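Local coordinates for piwi domain-containing protein (Vanderwaltozyma polyspora, PDB 5THE) that probably binds guide RNA as a budding yeast Argonaute, here as the C-terminal lobe with an RNA strand held by its 5' end, at residues T185-G194 with A213-F223; F106-F117 with S232-L242. All blocks are in the same frame, centred on the assembly; numbering follows the deposited sequence.

Contact 1 of 2, residues T185-G194 with A213-F223; sequences TYILYVLRRG and ALNSCVVWDNF. With nucleotides of chain B.
L214 O is gripped twice: I187 N donates to it across the strands at 3.1 Å, and a water that also bonds T185 O supplies a second hydrogen. From here strands 185-191 and 215-219 run parallel, as the two strands of a beta-alpha-beta unit joined by helix 197-210, in what corresponds to the Rossmann-like MID domain of Argonautes. The pairing continues to L191 N, 2.8 Å from V218 O, and passes into helix 220-223 through W220 N, 2.9 Å from L191 O. Y186, its CG opposite the backbone N (chi1 -163°), lays one ring face over L214 C and N215 N and turns its edge to S216 OG. Beneath the Y189 ring sits I187 CG2, while C217 SG approaches obliquely, 5.2 Å from the ring centroid; N215 OD1, bonded by K204, lies at the ring edge. On the sheet's other face V190 CG1 presses on W220 CE3 at 3.6 Å, and L188 CD2 meets the F223 ring. Strand 215-219 and the helix after it also hold RNA: C217 N donates to U1 OP1 of chain B at 2.7 Å, V219 N to A2 OP2 of chain B, and N222 ND2 reaches that OP2 in an almost straight 3.2 Å bond.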
loop_
_atom_site.group_PDB
_atom_site.type_symbol
_atom_site.label_atom_id
_atom_site.label_comp_id
_atom_site.label_asym_id
_atom_site.label_seq_id
_atom_site.Cartn_x
_atom_site.Cartn_y
_atom_site.Cartn_z
ATOM N N THR A 185 14.446 -9.634 16.749
ATOM C CA THR A 185 14.220 -8.367 17.429
ATOM C C THR A 185 13.581 -7.356 16.484
ATOM O O THR A 185 14.071 -7.124 15.371
ATOM C CB THR A 185 15.523 -7.816 18.015
ATOM O OG1 THR A 185 15.885 -8.600 19.154
ATOM C CG2 THR A 185 15.339 -6.384 18.459
ATOM N N TYR A 186 12.475 -6.778 16.938
ATOM C CA TYR A 186 11.769 -5.718 16.240
ATOM C C TYR A 186 12.088 -4.416 16.944
ATOM O O TYR A 186 11.982 -4.336 18.174
ATOM C CB TYR A 186 10.256 -5.975 16.248
ATOM C CG TYR A 186 9.511 -5.159 15.223
ATOM C CD1 TYR A 186 9.269 -3.802 15.430
ATOM C CD2 TYR A 186 9.067 -5.737 14.036
ATOM C CE1 TYR A 186 8.602 -3.045 14.492
ATOM C CE2 TYR A 186 8.393 -4.991 13.086
ATOM C CZ TYR A 186 8.166 -3.645 13.321
ATOM O OH TYR A 186 7.506 -2.892 12.393
ATOM N N ILE A 187 12.496 -3.405 16.185
ATOM C CA ILE A 187 12.865 -2.125 16.768
ATOM C C ILE A 187 11.665 -1.191 16.759
ATOM O O ILE A 187 11.016 -1.013 15.726
ATOM C CB ILE A 187 14.036 -1.485 16.013
ATOM C CG1 ILE A 187 15.310 -2.287 16.220
ATOM C CG2 ILE A 187 14.227 -0.046 16.498
ATOM C CD1 ILE A 187 16.342 -1.952 15.198
ATOM N N LEU A 188 11.400 -0.559 17.896
ATOM C CA LEU A 188 10.408 0.512 17.984
ATOM C C LEU A 188 11.144 1.820 18.249
ATOM O O LEU A 188 11.644 2.050 19.353
ATOM C CB LEU A 188 9.378 0.219 19.072
ATOM C CG LEU A 188 8.345 1.322 19.300
ATOM C CD1 LEU A 188 7.561 1.615 18.010
ATOM C CD2 LEU A 188 7.414 0.942 20.454
ATOM N N TYR A 189 11.245 2.662 17.233
ATOM C CA TYR A 189 11.799 3.991 17.431
ATOM C C TYR A 189 10.715 4.881 18.034
ATOM O O TYR A 189 9.632 5.029 17.455
ATOM C CB TYR A 189 12.301 4.564 16.111
ATOM C CG TYR A 189 13.547 3.904 15.578
ATOM C CD1 TYR A 189 14.730 3.915 16.315
ATOM C CD2 TYR A 189 13.562 3.316 14.312
ATOM C CE1 TYR A 189 15.877 3.329 15.824
ATOM C CE2 TYR A 189 14.715 2.721 13.814
ATOM C CZ TYR A 189 15.871 2.732 14.576
ATOM O OH TYR A 189 17.025 2.147 14.097
ATOM N N VAL A 190 10.997 5.454 19.201
ATOM C CA VAL A 190 10.071 6.353 19.885
ATOM C C VAL A 190 10.627 7.761 19.731
ATOM O O VAL A 190 11.655 8.101 20.333
ATOM C CB VAL A 190 9.899 5.975 21.361
ATOM C CG1 VAL A 190 8.944 6.933 22.063
ATOM C CG2 VAL A 190 9.381 4.527 21.474
ATOM N N LEU A 191 9.961 8.580 18.922
ATOM C CA LEU A 191 10.488 9.901 18.573
ATOM C C LEU A 191 10.033 10.934 19.588
ATOM O O LEU A 191 8.832 11.081 19.831
ATOM C CB LEU A 191 10.034 10.325 17.176
ATOM C CG LEU A 191 10.181 9.251 16.105
ATOM C CD1 LEU A 191 9.627 9.753 14.793
ATOM C CD2 LEU A 191 11.637 8.832 15.957
ATOM N N ARG A 192 10.987 11.670 20.163
ATOM C CA ARG A 192 10.610 12.716 21.110
ATOM C C ARG A 192 9.749 13.789 20.446
ATOM O O ARG A 192 8.793 14.289 21.049
ATOM C CB ARG A 192 11.858 13.341 21.733
ATOM C CG ARG A 192 11.566 14.576 22.588
ATOM C CD ARG A 192 12.023 14.366 24.014
ATOM N NE ARG A 192 11.758 15.513 24.876
ATOM C CZ ARG A 192 12.681 16.375 25.285
ATOM N NH1 ARG A 192 13.947 16.242 24.913
ATOM N NH2 ARG A 192 12.336 17.378 26.073
ATOM N N ARG A 193 10.064 14.160 19.207
ATOM C CA ARG A 193 9.296 15.169 18.486
ATOM C C ARG A 193 8.858 14.592 17.147
ATOM O O ARG A 193 9.671 13.998 16.433
ATOM C CB ARG A 193 10.121 16.462 18.272
ATOM C CG ARG A 193 10.883 16.985 19.523
ATOM C CD ARG A 193 10.064 17.944 20.403
ATOM N NE ARG A 193 10.277 19.355 20.054
ATOM C CZ ARG A 193 10.639 20.308 20.914
ATOM N NH1 ARG A 193 10.826 20.022 22.197
ATOM N NH2 ARG A 193 10.806 21.555 20.492
ATOM N N GLY A 194 7.574 14.777 16.804
ATOM C CA GLY A 194 7.062 14.413 15.496
ATOM C C GLY A 194 7.453 15.424 14.428
ATOM O O GLY A 194 8.146 16.411 14.682
ATOM N N ALA A 213 16.870 -4.021 9.078
ATOM C CA ALA A 213 16.299 -4.439 10.352
ATOM C C ALA A 213 14.849 -3.965 10.424
ATOM O O ALA A 213 14.546 -2.825 10.065
ATOM C CB ALA A 213 17.109 -3.889 11.528
ATOM N N LEU A 214 13.956 -4.858 10.845
ATOM C CA LEU A 214 12.551 -4.500 10.998
ATOM C C LEU A 214 12.400 -3.411 12.053
ATOM O O LEU A 214 12.970 -3.503 13.142
ATOM C CB LEU A 214 11.735 -5.734 11.395
ATOM C CG LEU A 214 11.645 -6.872 10.378
ATOM C CD1 LEU A 214 10.625 -7.884 10.877
ATOM C CD2 LEU A 214 11.257 -6.352 8.978
ATOM N N ASN A 215 11.613 -2.385 11.741
ATOM C CA ASN A 215 11.450 -1.294 12.685
ATOM C C ASN A 215 10.179 -0.530 12.356
ATOM O O ASN A 215 9.771 -0.450 11.197
ATOM C CB ASN A 215 12.655 -0.332 12.653
ATOM C CG ASN A 215 12.727 0.471 11.358
ATOM O OD1 ASN A 215 12.383 1.660 11.327
ATOM N ND2 ASN A 215 13.154 -0.182 10.273
ATOM N N SER A 216 9.588 0.063 13.388
ATOM C CA SER A 216 8.528 1.042 13.237
ATOM C C SER A 216 8.861 2.258 14.089
ATOM O O SER A 216 9.528 2.153 15.125
ATOM C CB SER A 216 7.149 0.483 13.663
ATOM O OG SER A 216 6.819 -0.694 12.945
ATOM N N CYS A 217 8.387 3.408 13.647
ATOM C CA CYS A 217 8.479 4.629 14.423
ATOM C C CYS A 217 7.143 4.970 15.053
ATOM O O CYS A 217 6.072 4.678 14.520
ATOM C CB CYS A 217 8.924 5.807 13.562
ATOM S SG CYS A 217 10.561 5.577 12.939
ATOM N N VAL A 218 7.229 5.681 16.158
ATOM C CA VAL A 218 6.056 6.091 16.899
ATOM C C VAL A 218 6.392 7.456 17.492
ATOM O O VAL A 218 7.511 7.657 17.973
ATOM C CB VAL A 218 5.763 4.971 17.925
ATOM C CG1 VAL A 218 6.260 5.266 19.320
ATOM C CG2 VAL A 218 4.373 4.443 17.819
ATOM N N VAL A 219 5.490 8.433 17.352
ATOM C CA VAL A 219 5.691 9.731 17.994
ATOM C C VAL A 219 5.306 9.590 19.459
ATOM O O VAL A 219 4.203 9.124 19.783
ATOM C CB VAL A 219 4.876 10.841 17.295
ATOM C CG1 VAL A 219 5.028 12.188 18.021
ATOM C CG2 VAL A 219 5.321 10.993 15.854
ATOM N N TRP A 220 6.231 9.971 20.339
ATOM C CA TRP A 220 6.075 9.743 21.772
ATOM C C TRP A 220 4.811 10.391 22.328
ATOM O O TRP A 220 4.115 9.788 23.152
ATOM C CB TRP A 220 7.310 10.274 22.507
ATOM C CG TRP A 220 7.264 10.177 24.012
ATOM C CD1 TRP A 220 7.574 11.169 24.896
ATOM C CD2 TRP A 220 6.879 9.038 24.809
ATOM N NE1 TRP A 220 7.427 10.723 26.185
ATOM C CE2 TRP A 220 7.003 9.420 26.164
ATOM C CE3 TRP A 220 6.456 7.739 24.513
ATOM C CZ2 TRP A 220 6.716 8.549 27.221
ATOM C CZ3 TRP A 220 6.158 6.874 25.572
ATOM C CH2 TRP A 220 6.298 7.285 26.907
ATOM N N ASP A 221 4.492 11.620 21.907
ATOM C CA ASP A 221 3.294 12.252 22.467
ATOM C C ASP A 221 2.025 11.518 22.065
ATOM O O ASP A 221 1.007 11.645 22.755
ATOM C CB ASP A 221 3.196 13.727 22.073
ATOM C CG ASP A 221 4.211 14.595 22.820
ATOM O OD1 ASP A 221 4.671 14.177 23.906
ATOM O OD2 ASP A 221 4.548 15.697 22.327
ATOM N N ASN A 222 2.073 10.723 20.999
ATOM C CA ASN A 222 0.953 9.848 20.678
ATOM C C ASN A 222 1.020 8.555 21.475
ATOM O O ASN A 222 0.053 8.174 22.148
ATOM C CB ASN A 222 0.940 9.525 19.185
ATOM C CG ASN A 222 0.675 10.724 18.330
ATOM O OD1 ASN A 222 0.032 11.678 18.762
ATOM N ND2 ASN A 222 1.169 10.687 17.092
ATOM N N PHE A 223 2.156 7.861 21.381
ATOM C CA PHE A 223 2.316 6.551 22.004
ATOM C C PHE A 223 2.021 6.613 23.493
ATOM O O PHE A 223 1.345 5.732 24.041
ATOM C CB PHE A 223 3.745 6.051 21.755
ATOM C CG PHE A 223 3.999 4.636 22.207
ATOM C CD1 PHE A 223 3.055 3.642 21.992
ATOM C CD2 PHE A 223 5.198 4.293 22.821
ATOM C CE1 PHE A 223 3.295 2.341 22.407
ATOM C CE2 PHE A 223 5.451 2.983 23.230
ATOM C CZ PHE A 223 4.493 2.009 23.019
ATOM O OP3 U B 1 6.806 4.245 8.988
ATOM P P U B 1 6.642 3.985 10.431
ATOM O OP1 U B 1 7.855 3.313 10.956
ATOM O OP2 U B 1 5.345 3.328 10.663
ATOM O "O5'" U B 1 6.609 5.383 11.162
ATOM C "C5'" U B 1 5.420 6.158 11.231
ATOM C "C4'" U B 1 5.549 7.156 12.342
ATOM O "O4'" U B 1 6.639 8.078 12.041
ATOM C "C3'" U B 1 4.316 8.005 12.613
ATOM O "O3'" U B 1 4.152 8.138 14.025
ATOM C "C2'" U B 1 4.669 9.355 11.983
ATOM O "O2'" U B 1 4.026 10.465 12.569
ATOM C "C1'" U B 1 6.185 9.413 12.178
ATOM N N1 U B 1 6.872 10.248 11.171
ATOM C C2 U B 1 7.641 11.294 11.615
ATOM O O2 U B 1 7.786 11.518 12.797
ATOM N N3 U B 1 8.245 12.055 10.639
ATOM C C4 U B 1 8.148 11.860 9.273
ATOM O O4 U B 1 8.755 12.615 8.507
ATOM C C5 U B 1 7.319 10.762 8.883
ATOM C C6 U B 1 6.719 10.019 9.822
ATOM P P A B 2 2.686 8.354 14.647
ATOM O OP1 A B 2 2.182 9.638 14.098
ATOM O OP2 A B 2 2.796 8.135 16.123
ATOM O "O5'" A B 2 1.814 7.178 14.022
ATOM C "C5'" A B 2 2.265 5.821 14.068
ATOM C "C4'" A B 2 1.123 4.869 13.858
ATOM O "O4'" A B 2 0.236 4.933 14.996
ATOM C "C3'" A B 2 0.213 5.178 12.683
ATOM O "O3'" A B 2 0.741 4.733 11.468
ATOM C "C2'" A B 2 -1.082 4.485 13.080
ATOM O "O2'" A B 2 -0.952 3.079 12.927
ATOM C "C1'" A B 2 -1.108 4.786 14.572
ATOM N N9 A B 2 -1.792 6.053 14.898
ATOM C C8 A B 2 -1.233 7.308 14.918
ATOM N N7 A B 2 -2.050 8.251 15.292
ATOM C C5 A B 2 -3.225 7.557 15.564
ATOM C C6 A B 2 -4.469 8.000 16.005
ATOM N N6 A B 2 -4.695 9.291 16.250
ATOM N N1 A B 2 -5.448 7.070 16.169
ATOM C C2 A B 2 -5.156 5.784 15.904
ATOM N N3 A B 2 -4.006 5.240 15.475
ATOM C C4 A B 2 -3.087 6.201 15.323
HETATM O O HOH W 1 14.908 -5.238 14.040
HETATM O O HOH W 2 6.224 13.606 20.808
HETATM O O HOH W 3 7.782 14.204 23.607
#

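Contact 2 of 2, residues F106-F117 with S232-L242; sequences FASDVKQLGVDF and SNVVMKMNLKL. With nucleotides of chain B.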
loop_
_atom_site.group_PDB
_atom_site.type_symbol
_atom_site.label_atom_id
_atom_site.label_comp_id
_atom_site.label_asym_id
_atom_site.label_seq_id
_atom_site.Cartn_x
_atom_site.Cartn_y
_atom_site.Cartn_z
ATOM N N PHE A 106 1.371 -1.732 25.598
ATOM C CA PHE A 106 1.392 -2.114 24.189
ATOM C C PHE A 106 1.421 -3.632 24.025
ATOM O O PHE A 106 0.582 -4.206 23.318
ATOM C CB PHE A 106 2.598 -1.484 23.484
ATOM C CG PHE A 106 2.694 -1.854 22.033
ATOM C CD1 PHE A 106 1.932 -1.192 21.088
ATOM C CD2 PHE A 106 3.529 -2.880 21.618
ATOM C CE1 PHE A 106 2.009 -1.537 19.736
ATOM C CE2 PHE A 106 3.611 -3.239 20.277
ATOM C CZ PHE A 106 2.854 -2.562 19.333
ATOM N N ALA A 107 2.387 -4.301 24.670
ATOM C CA ALA A 107 2.520 -5.744 24.504
ATOM C C ALA A 107 1.222 -6.464 24.874
ATOM O O ALA A 107 0.756 -7.344 24.142
ATOM C CB ALA A 107 3.690 -6.271 25.332
ATOM N N SER A 108 0.607 -6.088 25.994
ATOM C CA SER A 108 -0.594 -6.814 26.404
ATOM C C SER A 108 -1.785 -6.441 25.530
ATOM O O SER A 108 -2.618 -7.298 25.216
ATOM C CB SER A 108 -0.895 -6.571 27.882
ATOM O OG SER A 108 -1.138 -5.206 28.130
ATOM N N ASP A 109 -1.877 -5.174 25.109
ATOM C CA ASP A 109 -2.917 -4.778 24.159
ATOM C C ASP A 109 -2.880 -5.641 22.900
ATOM O O ASP A 109 -3.907 -6.172 22.462
ATOM C CB ASP A 109 -2.759 -3.305 23.775
ATOM C CG ASP A 109 -3.421 -2.356 24.763
ATOM O OD1 ASP A 109 -4.119 -2.831 25.680
ATOM O OD2 ASP A 109 -3.257 -1.121 24.603
ATOM N N VAL A 110 -1.702 -5.793 22.301
ATOM C CA VAL A 110 -1.626 -6.399 20.977
ATOM C C VAL A 110 -1.587 -7.917 21.060
ATOM O O VAL A 110 -1.865 -8.587 20.056
ATOM C CB VAL A 110 -0.429 -5.858 20.163
ATOM C CG1 VAL A 110 -0.464 -4.329 20.131
ATOM C CG2 VAL A 110 0.904 -6.348 20.708
ATOM N N LYS A 111 -1.288 -8.473 22.237
ATOM C CA LYS A 111 -1.440 -9.908 22.436
ATOM C C LYS A 111 -2.842 -10.362 22.063
ATOM O O LYS A 111 -3.015 -11.425 21.459
ATOM C CB LYS A 111 -1.121 -10.280 23.886
ATOM C CG LYS A 111 -0.823 -11.770 24.065
ATOM C CD LYS A 111 -0.575 -12.160 25.521
ATOM C CE LYS A 111 -0.078 -13.602 25.609
ATOM N NZ LYS A 111 1.073 -13.846 24.679
ATOM N N GLN A 112 -3.850 -9.539 22.379
ATOM C CA GLN A 112 -5.248 -9.857 22.089
ATOM C C GLN A 112 -5.502 -10.056 20.600
ATOM O O GLN A 112 -6.480 -10.713 20.217
ATOM C CB GLN A 112 -6.155 -8.739 22.612
ATOM C CG GLN A 112 -6.023 -8.428 24.104
ATOM C CD GLN A 112 -6.582 -9.529 25.000
ATOM O OE1 GLN A 112 -6.065 -10.648 25.031
ATOM N NE2 GLN A 112 -7.647 -9.212 25.735
ATOM N N LEU A 113 -4.671 -9.465 19.748
ATOM C CA LEU A 113 -4.815 -9.624 18.308
ATOM C C LEU A 113 -4.002 -10.791 17.766
ATOM O O LEU A 113 -4.128 -11.116 16.580
ATOM C CB LEU A 113 -4.407 -8.320 17.600
ATOM C CG LEU A 113 -5.208 -7.106 18.086
ATOM C CD1 LEU A 113 -4.553 -5.797 17.688
ATOM C CD2 LEU A 113 -6.628 -7.178 17.548
ATOM N N GLY A 114 -3.166 -11.408 18.599
ATOM C CA GLY A 114 -2.369 -12.556 18.215
ATOM C C GLY A 114 -0.884 -12.292 18.095
ATOM O O GLY A 114 -0.138 -13.210 17.728
ATOM N N VAL A 115 -0.422 -11.079 18.380
ATOM C CA VAL A 115 0.987 -10.734 18.272
ATOM C C VAL A 115 1.583 -10.752 19.669
ATOM O O VAL A 115 1.163 -9.987 20.548
ATOM C CB VAL A 115 1.181 -9.360 17.617
ATOM C CG1 VAL A 115 2.656 -9.094 17.418
ATOM C CG2 VAL A 115 0.403 -9.296 16.310
ATOM N N ASP A 116 2.568 -11.611 19.866
ATOM C CA ASP A 116 3.183 -11.838 21.167
ATOM C C ASP A 116 4.575 -11.211 21.141
ATOM O O ASP A 116 5.482 -11.723 20.472
ATOM C CB ASP A 116 3.223 -13.339 21.469
ATOM C CG ASP A 116 3.809 -13.658 22.832
ATOM O OD1 ASP A 116 3.785 -12.783 23.726
ATOM O OD2 ASP A 116 4.285 -14.806 23.003
ATOM N N PHE A 117 4.726 -10.087 21.832
ATOM C CA PHE A 117 6.004 -9.403 21.958
ATOM C C PHE A 117 6.574 -9.602 23.351
ATOM O O PHE A 117 5.841 -9.654 24.341
ATOM C CB PHE A 117 5.881 -7.896 21.707
ATOM C CG PHE A 117 5.841 -7.519 20.258
ATOM C CD1 PHE A 117 6.907 -7.809 19.426
ATOM C CD2 PHE A 117 4.751 -6.858 19.735
ATOM C CE1 PHE A 117 6.874 -7.455 18.095
ATOM C CE2 PHE A 117 4.713 -6.500 18.400
ATOM C CZ PHE A 117 5.767 -6.804 17.579
ATOM N N SER A 232 -3.371 -0.958 18.523
ATOM C CA SER A 232 -3.854 -1.916 17.536
ATOM C C SER A 232 -3.446 -1.505 16.126
ATOM O O SER A 232 -3.059 -2.350 15.308
ATOM C CB SER A 232 -5.375 -2.047 17.624
ATOM O OG SER A 232 -5.784 -2.367 18.939
ATOM N N ASN A 233 -3.542 -0.213 15.811
ATOM C CA ASN A 233 -3.148 0.245 14.483
ATOM C C ASN A 233 -1.650 0.082 14.266
ATOM O O ASN A 233 -1.223 -0.357 13.195
ATOM C CB ASN A 233 -3.573 1.700 14.284
ATOM C CG ASN A 233 -5.087 1.844 14.166
ATOM O OD1 ASN A 233 -5.787 0.877 13.904
ATOM N ND2 ASN A 233 -5.588 3.050 14.364
ATOM N N VAL A 234 -0.845 0.442 15.274
ATOM C CA VAL A 234 0.606 0.327 15.160
ATOM C C VAL A 234 0.997 -1.102 14.816
ATOM O O VAL A 234 1.812 -1.344 13.918
ATOM C CB VAL A 234 1.287 0.800 16.460
ATOM C CG1 VAL A 234 2.739 0.308 16.512
ATOM C CG2 VAL A 234 1.232 2.339 16.572
ATOM N N VAL A 235 0.423 -2.075 15.529
ATOM C CA VAL A 235 0.864 -3.455 15.364
ATOM C C VAL A 235 0.370 -4.048 14.056
ATOM O O VAL A 235 0.926 -5.046 13.592
ATOM C CB VAL A 235 0.422 -4.296 16.584
ATOM C CG1 VAL A 235 -1.065 -4.653 16.514
ATOM C CG2 VAL A 235 1.305 -5.536 16.752
ATOM N N MET A 236 -0.661 -3.461 13.435
ATOM C CA MET A 236 -1.032 -3.894 12.093
ATOM C C MET A 236 0.174 -3.834 11.175
ATOM O O MET A 236 0.480 -4.793 10.451
ATOM C CB MET A 236 -2.168 -3.028 11.548
ATOM C CG MET A 236 -3.502 -3.250 12.273
ATOM S SD MET A 236 -4.884 -2.402 11.511
ATOM C CE MET A 236 -5.468 -3.581 10.299
ATOM N N LYS A 237 0.908 -2.723 11.250
ATOM C CA LYS A 237 2.078 -2.523 10.403
ATOM C C LYS A 237 3.200 -3.470 10.789
ATOM O O LYS A 237 3.842 -4.061 9.917
ATOM C CB LYS A 237 2.528 -1.054 10.487
ATOM C CG LYS A 237 1.482 -0.087 9.922
ATOM C CD LYS A 237 1.277 1.171 10.782
ATOM C CE LYS A 237 2.498 2.096 10.793
ATOM N NZ LYS A 237 2.865 2.656 9.450
ATOM N N MET A 238 3.448 -3.626 12.093
ATOM C CA MET A 238 4.479 -4.551 12.552
ATOM C C MET A 238 4.203 -5.954 12.046
ATOM O O MET A 238 5.097 -6.629 11.520
ATOM C CB MET A 238 4.534 -4.550 14.076
ATOM C CG MET A 238 4.902 -3.195 14.672
ATOM S SD MET A 238 4.884 -3.305 16.472
ATOM C CE MET A 238 5.721 -1.771 16.935
ATOM N N ASN A 239 2.956 -6.404 12.198
ATOM C CA ASN A 239 2.602 -7.762 11.806
ATOM C C ASN A 239 2.879 -7.993 10.325
ATOM O O ASN A 239 3.413 -9.041 9.947
ATOM C CB ASN A 239 1.132 -8.034 12.129
ATOM C CG ASN A 239 0.754 -9.525 12.000
ATOM O OD1 ASN A 239 -0.341 -9.858 11.588
ATOM N ND2 ASN A 239 1.636 -10.396 12.409
ATOM N N LEU A 240 2.542 -7.012 9.474
ATOM C CA LEU A 240 2.871 -7.125 8.051
ATOM C C LEU A 240 4.377 -7.242 7.841
ATOM O O LEU A 240 4.839 -8.097 7.071
ATOM C CB LEU A 240 2.308 -5.935 7.272
ATOM C CG LEU A 240 0.771 -5.883 7.191
ATOM C CD1 LEU A 240 0.302 -4.577 6.553
ATOM C CD2 LEU A 240 0.209 -7.108 6.424
ATOM N N LYS A 241 5.159 -6.374 8.505
ATOM C CA LYS A 241 6.614 -6.431 8.388
ATOM C C LYS A 241 7.155 -7.767 8.864
ATOM O O LYS A 241 8.145 -8.265 8.322
ATOM C CB LYS A 241 7.249 -5.280 9.172
ATOM C CG LYS A 241 7.134 -3.957 8.426
ATOM C CD LYS A 241 7.368 -2.785 9.338
ATOM C CE LYS A 241 7.494 -1.483 8.557
ATOM N NZ LYS A 241 7.668 -0.317 9.498
ATOM N N LEU A 242 6.485 -8.383 9.839
ATOM C CA LEU A 242 6.787 -9.732 10.288
ATOM C C LEU A 242 6.141 -10.816 9.418
ATOM O O LEU A 242 5.989 -11.948 9.886
ATOM C CB LEU A 242 6.354 -9.887 11.743
ATOM C CG LEU A 242 7.225 -9.052 12.683
ATOM C CD1 LEU A 242 6.495 -8.723 13.991
ATOM C CD2 LEU A 242 8.506 -9.828 12.947
ATOM P P A B 2 2.686 8.354 14.647
ATOM O OP1 A B 2 2.182 9.638 14.098
ATOM O OP2 A B 2 2.796 8.135 16.123
ATOM O "O5'" A B 2 1.814 7.178 14.022
ATOM C "C5'" A B 2 2.265 5.821 14.068
ATOM C "C4'" A B 2 1.123 4.869 13.858
ATOM O "O4'" A B 2 0.236 4.933 14.996
ATOM C "C3'" A B 2 0.213 5.178 12.683
ATOM O "O3'" A B 2 0.741 4.733 11.468
ATOM C "C2'" A B 2 -1.082 4.485 13.080
ATOM O "O2'" A B 2 -0.952 3.079 12.927
ATOM C "C1'" A B 2 -1.108 4.786 14.572
ATOM N N9 A B 2 -1.792 6.053 14.898
ATOM C C8 A B 2 -1.233 7.308 14.918
ATOM N N7 A B 2 -2.050 8.251 15.292
ATOM C C5 A B 2 -3.225 7.557 15.564
ATOM C C6 A B 2 -4.469 8.000 16.005
ATOM N N6 A B 2 -4.695 9.291 16.250
ATOM N N1 A B 2 -5.448 7.070 16.169
ATOM C C2 A B 2 -5.156 5.784 15.904
ATOM N N3 A B 2 -4.006 5.240 15.475
ATOM C C4 A B 2 -3.087 6.201 15.323
ATOM P P A B 3 0.422 5.541 10.128
ATOM O OP1 A B 3 1.251 4.826 9.110
ATOM O OP2 A B 3 0.596 7.007 10.352
ATOM O "O5'" A B 3 -1.128 5.256 9.873
ATOM C "C5'" A B 3 -1.574 3.931 9.634
ATOM C "C4'" A B 3 -3.072 3.834 9.710
ATOM O "O4'" A B 3 -3.540 4.063 11.064
ATOM C "C3'" A B 3 -3.840 4.848 8.884
ATOM O "O3'" A B 3 -3.893 4.473 7.531
ATOM C "C2'" A B 3 -5.200 4.846 9.561
ATOM O "O2'" A B 3 -5.946 3.698 9.172
ATOM C "C1'" A B 3 -4.794 4.707 11.030
ATOM N N9 A B 3 -4.631 6.040 11.607
ATOM C C8 A B 3 -3.548 6.882 11.476
ATOM N N7 A B 3 -3.732 8.040 12.063
ATOM C C5 A B 3 -5.004 7.940 12.599
ATOM C C6 A B 3 -5.754 8.852 13.329
ATOM N N6 A B 3 -5.275 10.067 13.651
ATOM N N1 A B 3 -6.986 8.451 13.709
ATOM C C2 A B 3 -7.412 7.220 13.356
ATOM N N3 A B 3 -6.797 6.264 12.652
ATOM C C4 A B 3 -5.582 6.715 12.308
ATOM O OP3 U B 1 6.806 4.245 8.988
ATOM P P U B 1 6.642 3.985 10.431
ATOM O OP1 U B 1 7.855 3.313 10.956
ATOM O OP2 U B 1 5.345 3.328 10.663
ATOM O "O5'" U B 1 6.609 5.383 11.162
ATOM C "C5'" U B 1 5.420 6.158 11.231
ATOM C "C4'" U B 1 5.549 7.156 12.342
ATOM O "O4'" U B 1 6.639 8.078 12.041
ATOM C "C3'" U B 1 4.316 8.005 12.613
ATOM O "O3'" U B 1 4.152 8.138 14.025
ATOM C "C2'" U B 1 4.669 9.355 11.983
ATOM O "O2'" U B 1 4.026 10.465 12.569
ATOM C "C1'" U B 1 6.185 9.413 12.178
ATOM N N1 U B 1 6.872 10.248 11.171
ATOM C C2 U B 1 7.641 11.294 11.615
ATOM O O2 U B 1 7.786 11.518 12.797
ATOM N N3 U B 1 8.245 12.055 10.639
ATOM C C4 U B 1 8.148 11.860 9.273
ATOM O O4 U B 1 8.755 12.615 8.507
ATOM C C5 U B 1 7.319 10.762 8.883
ATOM C C6 U B 1 6.719 10.019 9.822
#
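V235 is the plug between helix 232-241 and the helix and following turn of 106-117: its CB lies 3.7 Å from V110 CG1, its CG1 meets L113 CD1, and its CG2 slides past V115 CG1 and the edge of the F117 ring. Helices 106-111 and 232-241 cross at 75°, their axes 9.8 Å apart, and the contact is mostly apolar. M238 forms a double Met-aromatic contact. Its chain, extended beyond CG, carries SD to the edge of the F106 ring, 3.6 Å from CZ, and obliquely to the F117 ring, 3.7 Å from CE2. L113 CD1 touches S232 CB, while packing is looser where F117 CZ comes within 4.1 Å of L242 CD1. The solvent side of 106-117 belongs to S108, K111 and Q112, with K111 NZ in a salt bridge to D116 OD1 at 3.1 Å. G114 closes the helix in a Schellman motif, turning the chain so that V115 and F117 face the other helix. F106 and F117 also rest on strand 77-85, while M238 lies on Y186 and L188 of strand 185-191 and V234 on V218 of strand 215-219, so helix 228-241 covers the parallel sheet next to helix 95-111.

Contact 1 is nested in the chain loop closed by contact 2, and their centres lie about 14 Å apart. Helix 228-241 joins them: K241 NZ is 2.7 Å from N215 O, a probable hydrogen bond. L242 CD2 packs 3.5 Å from L214 CD1, and M238 CA lies 3.5 Å from Y186 OH. The RNA lies against both contacts. While contact 1 offers backbone N-H groups to the first two phosphates, K237 of contact 2 adds charge, its NZ bonding U1 OP2 of chain B at 2.8 Å and A3 OP1 of chain B at 2.7 Å. NZ also donates to O of the C-terminal I549. The combination is consistent with the 5'-end pocket of Argonautes.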